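Long-range contacts in alanine racemase (Corynebacterium glutamicum, PDB 2DY3), which belongs to a family of pyridoxal-5'-phosphate-binding enzymes whose chains join a TIM-type barrel to a second, beta-rich domain: residues A99-A104 and S120-S125; G139-L144 and A182-H187; M155-A160 and I175-A180; E169-I174 and L203-L208; P192-C197 and L208-V213. One frame throughout, in Å; residues are numbered along the deposited sequence.

Contact 1 of 5, residues A99-A104 and S120-S125; sequences AVISPA and SIKIDS
The flat groups that meet between Ala99-Val100 and Ser120-Lys122 are peptide units, whose N-H and C=O groups join in the parallel sheet of the TIM-type barrel. Ala99 and Ser120 put their side chains on one face, which Phe156 of the adjoining strand also covers. Val100 and Ile121 occupy the other face, where helix 103-110 meets Val100 and helix 134-146 meets Ile121. The two strands belong to one beta-alpha-beta unit, whose connecting helix 103-110 begins just after the first of them. As a worked example of parallel pairing, Val100 uses both of its backbone polar groups on the residues that flank Ile121. Its N gives a hydrogen bond to Ser120 O at 2.8 Å, and its O receives Lys122 N at 2.9 Å. Neither donor lies flat in the acceptor's carbonyl plane; the tilts are 30° and 35°. Across the Val100-Ile121 pair the side chains barely touch, CB to CG2 at 4.4 Å. Lys122 extends its chain with CG anti to the backbone N (chi1 175°), bringing it within about 5 Å of the pyridoxal-5'-phosphate at the nearest atoms. On the way it crosses Ile101 obliquely, Lys122 CD lying 3.7 Å from Ile101 CG2.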
# COMPACT_ATOMS: atom_id res chain seq x y z
N ALA B 99 8.71 24.94 -2.38
CA ALA B 99 10.14 24.86 -2.62
C ALA B 99 10.42 25.18 -4.09
O ALA B 99 9.66 24.78 -4.98
CB ALA B 99 10.65 23.45 -2.30
N VAL B 100 11.50 25.90 -4.34
CA VAL B 100 11.91 26.20 -5.71
C VAL B 100 12.87 25.05 -6.03
O VAL B 100 13.98 25.02 -5.50
CB VAL B 100 12.67 27.54 -5.80
CG1 VAL B 100 12.95 27.89 -7.26
CG2 VAL B 100 11.87 28.65 -5.13
N ILE B 101 12.44 24.12 -6.88
CA ILE B 101 13.29 22.97 -7.19
C ILE B 101 13.96 22.99 -8.57
O ILE B 101 14.80 22.14 -8.86
CB ILE B 101 12.50 21.64 -7.02
CG1 ILE B 101 11.52 21.45 -8.17
CG2 ILE B 101 11.75 21.63 -5.70
CD1 ILE B 101 10.82 20.11 -8.15
N SER B 102 13.59 23.95 -9.40
CA SER B 102 14.18 24.09 -10.73
C SER B 102 13.87 25.50 -11.22
O SER B 102 12.97 26.16 -10.71
CB SER B 102 13.59 23.09 -11.72
OG SER B 102 12.37 23.57 -12.27
N PRO B 103 14.64 25.98 -12.21
CA PRO B 103 14.43 27.32 -12.77
C PRO B 103 13.00 27.52 -13.25
O PRO B 103 12.43 28.61 -13.10
CB PRO B 103 15.44 27.37 -13.92
CG PRO B 103 16.58 26.51 -13.39
CD PRO B 103 15.84 25.33 -12.78
N ALA B 104 12.41 26.48 -13.82
CA ALA B 104 11.03 26.57 -14.32
C ALA B 104 10.07 26.87 -13.17
O ALA B 104 9.10 27.61 -13.34
CB ALA B 104 10.63 25.28 -15.03
N SER B 120 10.98 28.44 -0.52
CA SER B 120 12.22 27.95 0.07
C SER B 120 12.98 27.33 -1.09
O SER B 120 12.43 26.49 -1.81
CB SER B 120 11.94 26.91 1.15
OG SER B 120 13.15 26.41 1.69
N ILE B 121 14.22 27.75 -1.30
CA ILE B 121 14.98 27.21 -2.42
C ILE B 121 15.58 25.85 -2.12
O ILE B 121 16.39 25.71 -1.20
CB ILE B 121 16.13 28.16 -2.83
CG1 ILE B 121 15.62 29.59 -2.99
CG2 ILE B 121 16.71 27.70 -4.16
CD1 ILE B 121 16.72 30.61 -3.25
N LYS B 122 15.18 24.84 -2.88
CA LYS B 122 15.72 23.51 -2.71
C LYS B 122 17.03 23.50 -3.49
O LYS B 122 17.05 23.76 -4.70
CB LYS B 122 14.77 22.44 -3.27
CG LYS B 122 15.36 21.04 -3.21
CD LYS B 122 14.33 19.98 -3.59
CE LYS B 122 14.99 18.62 -3.76
NZ LYS B 122 15.63 18.16 -2.51
N ILE B 123 18.12 23.21 -2.80
CA ILE B 123 19.43 23.20 -3.42
C ILE B 123 19.96 21.81 -3.76
O ILE B 123 19.98 20.93 -2.91
CB ILE B 123 20.48 23.88 -2.51
CG1 ILE B 123 20.13 25.36 -2.32
CG2 ILE B 123 21.88 23.72 -3.12
CD1 ILE B 123 20.12 26.16 -3.61
N ASP B 124 20.38 21.63 -5.01
CA ASP B 124 20.96 20.36 -5.43
C ASP B 124 22.40 20.50 -4.96
O ASP B 124 23.20 21.16 -5.62
CB ASP B 124 20.91 20.21 -6.95
CG ASP B 124 21.67 18.98 -7.44
OD1 ASP B 124 22.51 18.44 -6.69
OD2 ASP B 124 21.42 18.54 -8.59
N SER B 125 22.72 19.91 -3.82
CA SER B 125 24.07 20.00 -3.27
C SER B 125 25.01 18.88 -3.70
O SER B 125 26.02 18.64 -3.04
CB SER B 125 24.01 20.07 -1.74
OG SER B 125 23.34 18.94 -1.21

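Contact 2 of 5, residues G139-L144 and A182-H187; sequences GVFSAL and ALARKH
Phe141 turns a face of its ring to Ala184, and this orientation is central to the contact between helices 134-146 and 169-186, neighbours in the helical layer outside the barrel sheet. The methyl carbon CB of Ala184 stands 3.7 Å from the centroid of the Phe141 ring and 15° off its normal, a clear CH-pi contact. Over the alanine the ring lies close to the helix backbone, with Phe141 CD2 only 3.4 Å from Ala184 CA. Leu183 comes in at the ring's edge, its CB 3.9 Å from Phe141 CE2. The ring takes this place because CG is anti to the carbonyl carbon (chi1 -59°), while CB stays behind to meet the third partner, His187, through CD2 at 3.9 Å.

His187 follows the last turn of helix 169-186 and lays its imidazole beside helix 134-146. One face of that ring looks toward Ser142, whose backbone N is above it near the rim. The side chains meet through Ser142 CB and His187 CE1, 4.1 Å apart. The polar end of the imidazole is held by Glu138 of helix 134-146, one turn before Ser142. Chemically the contact is therefore graded: apolar and aromatic where Phe141 touches Met155 and Ile121 of the sheet, and polar toward the rim, where the hydrogen bond between His187 NE2 and Glu138 OE2 would restrain rotation of the imidazole.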
# COMPACT_ATOMS: atom_id res chain seq x y z
N GLY B 139 21.31 32.52 -11.81
CA GLY B 139 20.09 32.97 -12.44
C GLY B 139 18.88 32.96 -11.53
O GLY B 139 18.14 33.94 -11.47
N VAL B 140 18.68 31.85 -10.82
CA VAL B 140 17.55 31.71 -9.91
C VAL B 140 17.55 32.72 -8.76
O VAL B 140 16.51 33.31 -8.46
CB VAL B 140 17.49 30.28 -9.31
CG1 VAL B 140 16.46 30.23 -8.19
CG2 VAL B 140 17.13 29.27 -10.40
N PHE B 141 18.69 32.92 -8.11
CA PHE B 141 18.73 33.88 -7.00
C PHE B 141 18.45 35.28 -7.55
O PHE B 141 17.72 36.06 -6.94
CB PHE B 141 20.10 33.87 -6.29
CG PHE B 141 20.48 32.52 -5.70
CD1 PHE B 141 19.52 31.55 -5.45
CD2 PHE B 141 21.80 32.25 -5.38
CE1 PHE B 141 19.88 30.33 -4.89
CE2 PHE B 141 22.17 31.03 -4.81
CZ PHE B 141 21.20 30.08 -4.57
N SER B 142 19.03 35.59 -8.70
CA SER B 142 18.83 36.90 -9.31
C SER B 142 17.37 37.13 -9.65
O SER B 142 16.82 38.21 -9.39
CB SER B 142 19.67 37.02 -10.58
OG SER B 142 19.45 38.26 -11.21
N ALA B 143 16.73 36.12 -10.21
CA ALA B 143 15.32 36.21 -10.59
C ALA B 143 14.41 36.39 -9.38
O ALA B 143 13.54 37.26 -9.38
CB ALA B 143 14.91 34.97 -11.38
N LEU B 144 14.59 35.56 -8.36
CA LEU B 144 13.76 35.65 -7.16
C LEU B 144 13.97 36.97 -6.39
O LEU B 144 13.03 37.51 -5.81
CB LEU B 144 14.02 34.44 -6.26
CG LEU B 144 13.65 33.09 -6.90
CD1 LEU B 144 14.15 31.94 -6.02
CD2 LEU B 144 12.14 33.00 -7.11
N ALA B 182 25.79 31.66 0.45
CA ALA B 182 26.58 32.88 0.38
C ALA B 182 26.27 33.63 -0.92
O ALA B 182 26.16 34.86 -0.93
CB ALA B 182 28.07 32.56 0.45
N LEU B 183 26.11 32.88 -2.00
CA LEU B 183 25.81 33.46 -3.31
C LEU B 183 24.41 34.09 -3.27
O LEU B 183 24.18 35.15 -3.87
CB LEU B 183 25.85 32.37 -4.38
CG LEU B 183 26.26 32.72 -5.81
CD1 LEU B 183 25.75 31.62 -6.74
CD2 LEU B 183 25.68 34.05 -6.23
N ALA B 184 23.49 33.44 -2.57
CA ALA B 184 22.12 33.93 -2.47
C ALA B 184 22.05 35.25 -1.70
O ALA B 184 21.37 36.19 -2.13
CB ALA B 184 21.24 32.89 -1.78
N ARG B 185 22.76 35.32 -0.58
CA ARG B 185 22.77 36.54 0.23
C ARG B 185 23.53 37.64 -0.50
O ARG B 185 23.22 38.82 -0.36
CB ARG B 185 23.40 36.25 1.60
CG ARG B 185 22.45 35.48 2.50
CD ARG B 185 23.12 34.83 3.70
NE ARG B 185 22.11 34.26 4.58
CZ ARG B 185 22.36 33.46 5.61
NH1 ARG B 185 23.61 33.11 5.91
NH2 ARG B 185 21.36 33.02 6.36
N LYS B 186 24.51 37.26 -1.30
CA LYS B 186 25.27 38.23 -2.07
C LYS B 186 24.31 38.87 -3.07
O LYS B 186 24.52 40.00 -3.51
CB LYS B 186 26.42 37.54 -2.80
CG LYS B 186 27.59 38.43 -3.13
CD LYS B 186 28.79 37.61 -3.57
CE LYS B 186 30.05 38.45 -3.64
NZ LYS B 186 30.39 39.07 -2.32
N HIS B 187 23.25 38.13 -3.41
CA HIS B 187 22.24 38.61 -4.35
C HIS B 187 21.11 39.35 -3.66
O HIS B 187 20.16 39.79 -4.31
CB HIS B 187 21.66 37.44 -5.15
CG HIS B 187 22.44 37.11 -6.39
ND1 HIS B 187 22.38 37.87 -7.53
CD2 HIS B 187 23.32 36.11 -6.65
CE1 HIS B 187 23.18 37.36 -8.44
NE2 HIS B 187 23.77 36.29 -7.93

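Contact 3 of 5, residues M155-A160 and I175-A180; sequences MFTHLA and IAFRRA. With PLP (pyridoxal-5'-phosphate), chain F.
The chain that carries His158 into the pyridoxal-5'-phosphate (PLP) pocket first rests, through residues 155-157, against Phe177 of helix 169-186. Alternation along the extended chain does the sorting: Met155 and Thr157 point toward the helix, Phe156 away from it. Phe177 enters with its edge leading. Its CZ is 3.4 Å from Met155 O, which lies near the ring plane. Next to it, Phe177 CE1 is 3.6 Å from Phe156 C. Met155 slides past the ring in the opposite direction. Its CG stands between the backbone N and the carbonyl carbon (chi1 54°), and a bend at chi3 sends CE on to Ala180 O at 3.7 Å. On the way the sulfur makes an oblique Met-aromatic contact, SD being 4.4 Å from the Phe177 centroid and 35° off the normal. Thr157 offers carbon to the ring, CB to Phe177 CD1 at 3.8 Å, and keeps its hydroxyl for Ser125 OG and Ile123 O.

Past this packing, PLP C2 lies over one face of the His158 imidazole, toward its rim, 3.5 Å from CE1. The same short run of chain thus has a helix-packed side and an end that meets PLP. Around it, strand 117-122 pairs alongside Phe156, Phe141 of helix 134-146 touches Met155, and Trp137 of that helix reaches Ala180 near the middle of helix 169-186.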
# COMPACT_ATOMS: atom_id res chain seq x y z
N MET B 155 16.79 28.47 2.35
CA MET B 155 17.09 27.38 1.43
C MET B 155 17.38 26.11 2.23
O MET B 155 17.66 26.16 3.44
CB MET B 155 18.29 27.71 0.53
CG MET B 155 19.57 28.13 1.25
SD MET B 155 20.97 28.19 0.10
CE MET B 155 20.53 29.55 -0.94
N PHE B 156 17.29 24.97 1.57
CA PHE B 156 17.52 23.71 2.24
C PHE B 156 18.04 22.71 1.23
O PHE B 156 17.89 22.88 0.03
CB PHE B 156 16.22 23.19 2.86
CG PHE B 156 15.20 22.76 1.83
CD1 PHE B 156 14.55 23.70 1.04
CD2 PHE B 156 14.89 21.43 1.66
CE1 PHE B 156 13.62 23.31 0.10
CE2 PHE B 156 13.96 21.03 0.72
CZ PHE B 156 13.32 21.97 -0.07
N THR B 157 18.68 21.66 1.74
CA THR B 157 19.16 20.61 0.88
C THR B 157 18.84 19.34 1.64
O THR B 157 18.64 19.35 2.86
CB THR B 157 20.68 20.72 0.62
OG1 THR B 157 21.01 19.98 -0.56
CG2 THR B 157 21.48 20.16 1.80
N HIS B 158 18.75 18.23 0.93
CA HIS B 158 18.42 17.00 1.59
C HIS B 158 19.66 16.14 1.63
O HIS B 158 20.08 15.59 0.62
CB HIS B 158 17.30 16.29 0.84
CG HIS B 158 16.74 15.10 1.55
ND1 HIS B 158 16.44 15.10 2.89
CD2 HIS B 158 16.39 13.87 1.09
CE1 HIS B 158 15.93 13.93 3.23
NE2 HIS B 158 15.89 13.17 2.16
N LEU B 159 20.30 16.08 2.79
CA LEU B 159 21.48 15.24 2.88
C LEU B 159 20.96 13.88 2.50
O LEU B 159 20.36 13.22 3.34
CB LEU B 159 21.99 15.13 4.31
CG LEU B 159 22.83 16.27 4.85
CD1 LEU B 159 23.86 16.57 3.79
CD2 LEU B 159 21.98 17.49 5.14
N ALA B 160 21.16 13.45 1.25
CA ALA B 160 20.73 12.10 0.86
C ALA B 160 21.30 11.34 2.03
O ALA B 160 22.27 11.81 2.62
CB ALA B 160 21.43 11.66 -0.43
N ILE B 175 29.39 21.83 2.21
CA ILE B 175 30.27 22.82 1.61
C ILE B 175 29.57 23.48 0.42
O ILE B 175 29.54 24.70 0.31
CB ILE B 175 31.59 22.18 1.12
CG1 ILE B 175 32.45 21.77 2.31
CG2 ILE B 175 32.35 23.17 0.25
CD1 ILE B 175 33.76 21.10 1.92
N ALA B 176 29.00 22.66 -0.46
CA ALA B 176 28.30 23.18 -1.63
C ALA B 176 27.07 24.00 -1.23
O ALA B 176 26.77 25.01 -1.86
CB ALA B 176 27.88 22.02 -2.53
N PHE B 177 26.38 23.57 -0.19
CA PHE B 177 25.19 24.28 0.29
C PHE B 177 25.57 25.67 0.80
O PHE B 177 24.87 26.64 0.53
CB PHE B 177 24.52 23.47 1.42
CG PHE B 177 23.25 24.09 1.94
CD1 PHE B 177 22.12 24.19 1.14
CD2 PHE B 177 23.17 24.53 3.26
CE1 PHE B 177 20.94 24.72 1.64
CE2 PHE B 177 21.99 25.05 3.76
CZ PHE B 177 20.87 25.15 2.95
N ARG B 178 26.66 25.75 1.55
CA ARG B 178 27.11 27.03 2.09
C ARG B 178 27.57 27.97 0.98
O ARG B 178 27.52 29.19 1.12
CB ARG B 178 28.22 26.81 3.11
CG ARG B 178 27.71 26.16 4.38
CD ARG B 178 28.82 25.78 5.34
NE ARG B 178 28.25 25.24 6.58
CZ ARG B 178 28.96 24.69 7.55
NH1 ARG B 178 30.28 24.59 7.44
NH2 ARG B 178 28.35 24.23 8.64
N ARG B 179 28.03 27.39 -0.12
CA ARG B 179 28.48 28.16 -1.26
C ARG B 179 27.25 28.81 -1.89
O ARG B 179 27.27 29.97 -2.30
CB ARG B 179 29.19 27.23 -2.25
CG ARG B 179 29.73 27.89 -3.49
CD ARG B 179 30.83 27.03 -4.11
NE ARG B 179 30.35 25.70 -4.48
CZ ARG B 179 31.01 24.57 -4.22
NH1 ARG B 179 32.17 24.61 -3.57
NH2 ARG B 179 30.51 23.40 -4.59
N ALA B 180 26.16 28.04 -1.93
CA ALA B 180 24.90 28.52 -2.49
C ALA B 180 24.30 29.62 -1.62
O ALA B 180 23.84 30.65 -2.12
CB ALA B 180 23.92 27.36 -2.63
N1 PLP F . 13.37 16.16 4.30
C2 PLP F . 12.96 15.77 3.02
C2A PLP F . 13.19 16.70 1.84
C3 PLP F . 12.35 14.50 2.86
O3 PLP F . 11.95 14.08 1.61
C4 PLP F . 12.16 13.66 4.00
C4A PLP F . 11.53 12.24 3.88
C5 PLP F . 12.62 14.11 5.29
C6 PLP F . 13.21 15.35 5.41
C5A PLP F . 12.48 13.28 6.53
O4P PLP F . 13.58 12.38 6.66
P PLP F . 13.80 11.32 7.87
O1P PLP F . 12.62 10.48 7.98
O2P PLP F . 14.98 10.59 7.40
O3P PLP F . 14.01 12.18 9.05

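Contact 4 of 5, residues E169-I174 and L203-L208; sequences ETDRQI and LTRSDL
Asp171 and Arg205 take part in a salt-bridge network that Asp207 completes, within the TIM-type barrel domain, between the start of the outer helix 169-186 and the loop after helix 199-202. The charged interactions come first. Arg205 grips Asp171 end-on with two nitrogens, both directed at one oxygen: NH1 and NH2 each lie 2.9 Å from Asp171 OD1. Sharing a single acceptor bends both bonds to 135° at the hydrogen. NH1 meets that oxygen almost in line with its C-O bond and NH2 on the syn side but out of the carboxylate plane, and the carboxylate and guanidinium planes stand 42° apart. The grip on Asp207 is of the other kind, side-on and one nitrogen to each oxygen, with NE 2.9 Å from Asp207 OD2 and NH2 3.2 Å from Asp207 OD1. The chain of Arg205 curls at chi2 (-66°) and again at chi3, which allows it to hold an acid two residues further on as well as one across the contact. One guanidinium between two carboxylates probably offsets their mutual repulsion.

The van der Waals contacts of methyl groups form a second set. Leu208 lies over a face of the guanidinium, its CD1 3.5 Å above the centre. Thr170 brings its methyl to the same arginine, CG2 lying 3.8 Å from Arg205 NH1, while its hydroxyl turns to Ala162 O. One helical turn later, Ile174 and Leu208 meet tip to tip, with Ile174 CG1 3.9 Å from Leu208 CD2.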
# COMPACT_ATOMS: atom_id res chain seq x y z
N GLU B 169 30.38 12.11 2.37
CA GLU B 169 29.38 12.64 1.45
C GLU B 169 28.65 13.86 2.03
O GLU B 169 28.54 14.90 1.38
CB GLU B 169 28.35 11.55 1.12
CG GLU B 169 27.17 12.01 0.30
CD GLU B 169 27.53 12.26 -1.15
OE1 GLU B 169 28.30 13.21 -1.42
OE2 GLU B 169 27.04 11.52 -2.02
N THR B 170 28.17 13.72 3.26
CA THR B 170 27.44 14.78 3.93
C THR B 170 28.19 16.10 3.99
O THR B 170 27.66 17.14 3.59
CB THR B 170 27.07 14.36 5.36
OG1 THR B 170 26.16 13.25 5.30
CG2 THR B 170 26.43 15.51 6.11
N ASP B 171 29.42 16.07 4.48
CA ASP B 171 30.21 17.29 4.58
C ASP B 171 30.47 17.93 3.22
O ASP B 171 30.56 19.15 3.11
CB ASP B 171 31.52 17.02 5.31
CG ASP B 171 31.36 17.10 6.82
OD1 ASP B 171 30.33 16.62 7.34
OD2 ASP B 171 32.27 17.63 7.50
N ARG B 172 30.60 17.11 2.19
CA ARG B 172 30.83 17.65 0.86
C ARG B 172 29.58 18.41 0.42
O ARG B 172 29.67 19.45 -0.23
CB ARG B 172 31.14 16.53 -0.14
CG ARG B 172 31.57 17.04 -1.51
CD ARG B 172 32.81 17.92 -1.40
NE ARG B 172 33.95 17.17 -0.86
CZ ARG B 172 34.62 16.24 -1.54
NH1 ARG B 172 34.27 15.93 -2.78
NH2 ARG B 172 35.63 15.60 -0.96
N GLN B 173 28.41 17.89 0.80
CA GLN B 173 27.15 18.53 0.47
C GLN B 173 27.01 19.86 1.20
O GLN B 173 26.54 20.85 0.63
CB GLN B 173 25.97 17.63 0.84
CG GLN B 173 25.79 16.41 -0.05
CD GLN B 173 24.42 15.77 0.13
OE1 GLN B 173 23.40 16.30 -0.31
NE2 GLN B 173 24.39 14.62 0.80
N ILE B 174 27.42 19.89 2.47
CA ILE B 174 27.32 21.11 3.27
C ILE B 174 28.20 22.20 2.68
O ILE B 174 27.81 23.36 2.65
CB ILE B 174 27.75 20.86 4.74
CG1 ILE B 174 26.75 19.91 5.41
CG2 ILE B 174 27.75 22.18 5.52
CD1 ILE B 174 25.34 20.43 5.40
N LEU B 203 20.15 13.54 14.68
CA LEU B 203 20.51 12.76 15.86
C LEU B 203 22.01 12.50 15.98
O LEU B 203 22.42 11.70 16.82
CB LEU B 203 19.76 11.42 15.86
CG LEU B 203 18.23 11.43 15.94
CD1 LEU B 203 17.71 10.00 15.90
CD2 LEU B 203 17.78 12.13 17.22
N THR B 204 22.82 13.16 15.16
CA THR B 204 24.27 12.95 15.22
C THR B 204 25.14 14.14 14.80
O THR B 204 26.35 14.12 15.00
CB THR B 204 24.70 11.74 14.36
OG1 THR B 204 26.11 11.54 14.51
CG2 THR B 204 24.40 12.00 12.90
N ARG B 205 24.52 15.17 14.23
CA ARG B 205 25.27 16.35 13.79
C ARG B 205 24.63 17.63 14.32
O ARG B 205 23.90 18.31 13.59
CB ARG B 205 25.33 16.40 12.26
CG ARG B 205 26.15 15.30 11.61
CD ARG B 205 27.62 15.45 11.97
NE ARG B 205 28.23 16.63 11.37
CZ ARG B 205 28.61 16.72 10.10
NH1 ARG B 205 28.45 15.69 9.27
NH2 ARG B 205 29.17 17.84 9.65
N SER B 206 24.90 17.95 15.58
CA SER B 206 24.33 19.15 16.18
C SER B 206 24.93 20.39 15.53
O SER B 206 24.37 21.48 15.61
CB SER B 206 24.59 19.17 17.68
OG SER B 206 24.01 20.32 18.28
N ASP B 207 26.08 20.22 14.89
CA ASP B 207 26.74 21.34 14.23
C ASP B 207 26.01 21.73 12.94
O ASP B 207 26.33 22.74 12.33
CB ASP B 207 28.19 20.98 13.91
CG ASP B 207 28.31 19.75 13.03
OD1 ASP B 207 29.29 19.67 12.26
OD2 ASP B 207 27.45 18.85 13.13
N LEU B 208 25.02 20.93 12.54
CA LEU B 208 24.28 21.22 11.32
C LEU B 208 22.83 21.63 11.55
O LEU B 208 22.03 21.65 10.62
CB LEU B 208 24.32 20.00 10.39
CG LEU B 208 25.71 19.49 10.00
CD1 LEU B 208 25.59 18.24 9.14
CD2 LEU B 208 26.46 20.59 9.26

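Contact 5 of 5, residues P192-C197 and L208-V213; sequences PVNHVC and LHMEMV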
# COMPACT_ATOMS: atom_id res chain seq x y z
N PRO B 192 16.77 33.77 5.83
CA PRO B 192 16.68 33.75 7.29
C PRO B 192 16.63 32.37 7.95
O PRO B 192 17.26 32.15 8.99
CB PRO B 192 15.39 34.52 7.58
CG PRO B 192 15.23 35.38 6.38
CD PRO B 192 15.63 34.50 5.25
N VAL B 193 15.88 31.45 7.36
CA VAL B 193 15.74 30.12 7.93
C VAL B 193 16.14 29.02 6.97
O VAL B 193 15.46 28.77 5.97
CB VAL B 193 14.28 29.91 8.40
CG1 VAL B 193 14.13 28.56 9.08
CG2 VAL B 193 13.89 31.04 9.35
N ASN B 194 17.24 28.35 7.29
CA ASN B 194 17.74 27.28 6.44
C ASN B 194 17.77 25.97 7.21
O ASN B 194 17.82 25.96 8.44
CB ASN B 194 19.15 27.64 5.94
CG ASN B 194 19.20 29.01 5.28
OD1 ASN B 194 18.49 29.27 4.31
ND2 ASN B 194 20.05 29.89 5.81
N HIS B 195 17.74 24.86 6.47
CA HIS B 195 17.76 23.54 7.08
C HIS B 195 18.30 22.45 6.16
O HIS B 195 18.17 22.53 4.94
CB HIS B 195 16.35 23.17 7.56
CG HIS B 195 15.26 23.53 6.60
ND1 HIS B 195 14.64 22.61 5.79
CD2 HIS B 195 14.63 24.71 6.38
CE1 HIS B 195 13.68 23.20 5.10
NE2 HIS B 195 13.65 24.47 5.44
N VAL B 196 18.92 21.44 6.76
CA VAL B 196 19.49 20.32 6.02
C VAL B 196 19.31 19.00 6.76
O VAL B 196 19.33 17.94 6.16
CB VAL B 196 21.01 20.52 5.78
CG1 VAL B 196 21.27 21.82 5.01
CG2 VAL B 196 21.75 20.55 7.12
N CYS B 197 19.13 19.08 8.07
CA CYS B 197 19.01 17.89 8.92
C CYS B 197 17.74 17.03 8.91
O CYS B 197 16.66 17.48 9.29
CB CYS B 197 19.33 18.26 10.37
SG CYS B 197 21.10 18.49 10.70
N LEU B 208 25.02 20.93 12.54
CA LEU B 208 24.28 21.22 11.32
C LEU B 208 22.83 21.63 11.55
O LEU B 208 22.03 21.65 10.62
CB LEU B 208 24.32 20.00 10.39
CG LEU B 208 25.71 19.49 10.00
CD1 LEU B 208 25.59 18.24 9.14
CD2 LEU B 208 26.46 20.59 9.26
N HIS B 209 22.49 21.96 12.79
CA HIS B 209 21.12 22.36 13.10
C HIS B 209 20.66 23.61 12.35
O HIS B 209 19.48 23.73 12.00
CB HIS B 209 20.94 22.58 14.60
CG HIS B 209 20.94 21.31 15.39
ND1 HIS B 209 21.05 20.06 14.81
CD2 HIS B 209 20.83 21.09 16.73
CE1 HIS B 209 21.00 19.14 15.75
NE2 HIS B 209 20.87 19.73 16.92
N MET B 210 21.57 24.55 12.13
CA MET B 210 21.23 25.78 11.44
C MET B 210 20.03 26.41 12.15
O MET B 210 19.94 26.34 13.37
CB MET B 210 20.90 25.49 9.98
CG MET B 210 22.03 24.78 9.27
SD MET B 210 21.80 24.68 7.50
CE MET B 210 22.39 26.30 7.01
N GLU B 211 19.11 27.02 11.41
CA GLU B 211 17.95 27.64 12.05
C GLU B 211 16.79 26.68 12.22
O GLU B 211 15.87 26.93 13.00
CB GLU B 211 17.46 28.85 11.24
CG GLU B 211 18.43 30.02 11.13
CD GLU B 211 19.51 29.80 10.09
OE1 GLU B 211 19.31 28.94 9.19
OE2 GLU B 211 20.55 30.49 10.16
N MET B 212 16.83 25.57 11.49
CA MET B 212 15.74 24.60 11.57
C MET B 212 16.21 23.21 11.18
O MET B 212 17.10 23.05 10.35
CB MET B 212 14.60 25.06 10.65
CG MET B 212 13.30 24.24 10.72
SD MET B 212 11.99 24.94 9.66
CE MET B 212 11.03 25.83 10.84
N VAL B 213 15.60 22.20 11.80
CA VAL B 213 15.90 20.81 11.51
C VAL B 213 14.57 20.18 11.08
O VAL B 213 13.51 20.61 11.54
CB VAL B 213 16.45 20.08 12.77
CG1 VAL B 213 17.72 20.78 13.26
CG2 VAL B 213 15.40 20.06 13.87
O HOH W 1 22.03 30.69 7.74
O HOH W 2 19.45 21.68 9.76
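Asn194 N gives Glu211 OE1 a hydrogen bond of 2.9 Å, the direct bond of good geometry between the two segments. Beside it, Asn194 O is approached by two consecutive backbone N-H groups, Met212 N at 3.2 Å and Glu211 N at 3.4 Å, both weak bonds. This pairing lies where the TIM-type barrel closes. Residues 192-197, though not a regular strand, bond on one side to strand 150-156 and on the other face strand 212-213.

Glu211 can serve as acceptor because its chain folds back at chi2 (79°), setting its carboxylate next to the Asn194 side chain. The two run side by side and point the same way, their amide and carboxylate planes nearly perpendicular, 80° apart. Asn194 N comes to OE1 from the anti side, 33° out of the carboxylate plane. The other oxygen, OE2, accepts from a water at 2.8 Å that in turn accepts from Asn194 ND2, while Asn194 OD1 is bonded to Met155 N. A second water bridges the two segments: it accepts from Val196 N at 3.1 Å and is within donating distance of Leu208 O and Met212 O, with more acceptors around it than it has protons.

Apolar and sulfur contacts surround these bonds. Val196 crosses Met210 at about a right angle, CG1 3.8 Å from SD. Met212 SD makes an oblique sulfur-aromatic contact with the His195 ring, 4.6 Å from its centroid, and that ring in turn meets the ring of Phe156. At the far end, Cys197 SG lies 3.6 Å from Leu208 CB.

Contact 3 sits in the middle of the set and is the one that touches the pyridoxal-5'-phosphate, through His158. Contact 1 adjoins it through neighbouring strands 117-122 and 150-156, Ile121 O lying 3.3 Å from Met155 CB, and contact 5 joins it from the closing side of the barrel, with Phe177 CE2 3.5 Å from Met210 CE. Contact 2 packs outside both contacts 1 and 3: Phe141 CE1 is 3.6 Å from Ile121 CD1, and Ala184 CB is 3.5 Å from Met155 CE. Contacts 4, 3 and 2 draw in turn on helix 169-186, so contacts 2 and 4 end up about 24 Å apart between centres. Contact 4 shares Leu208 with contact 5, whose His195 lies about 7 Å from pyridoxal-5'-phosphate, side chain to ligand.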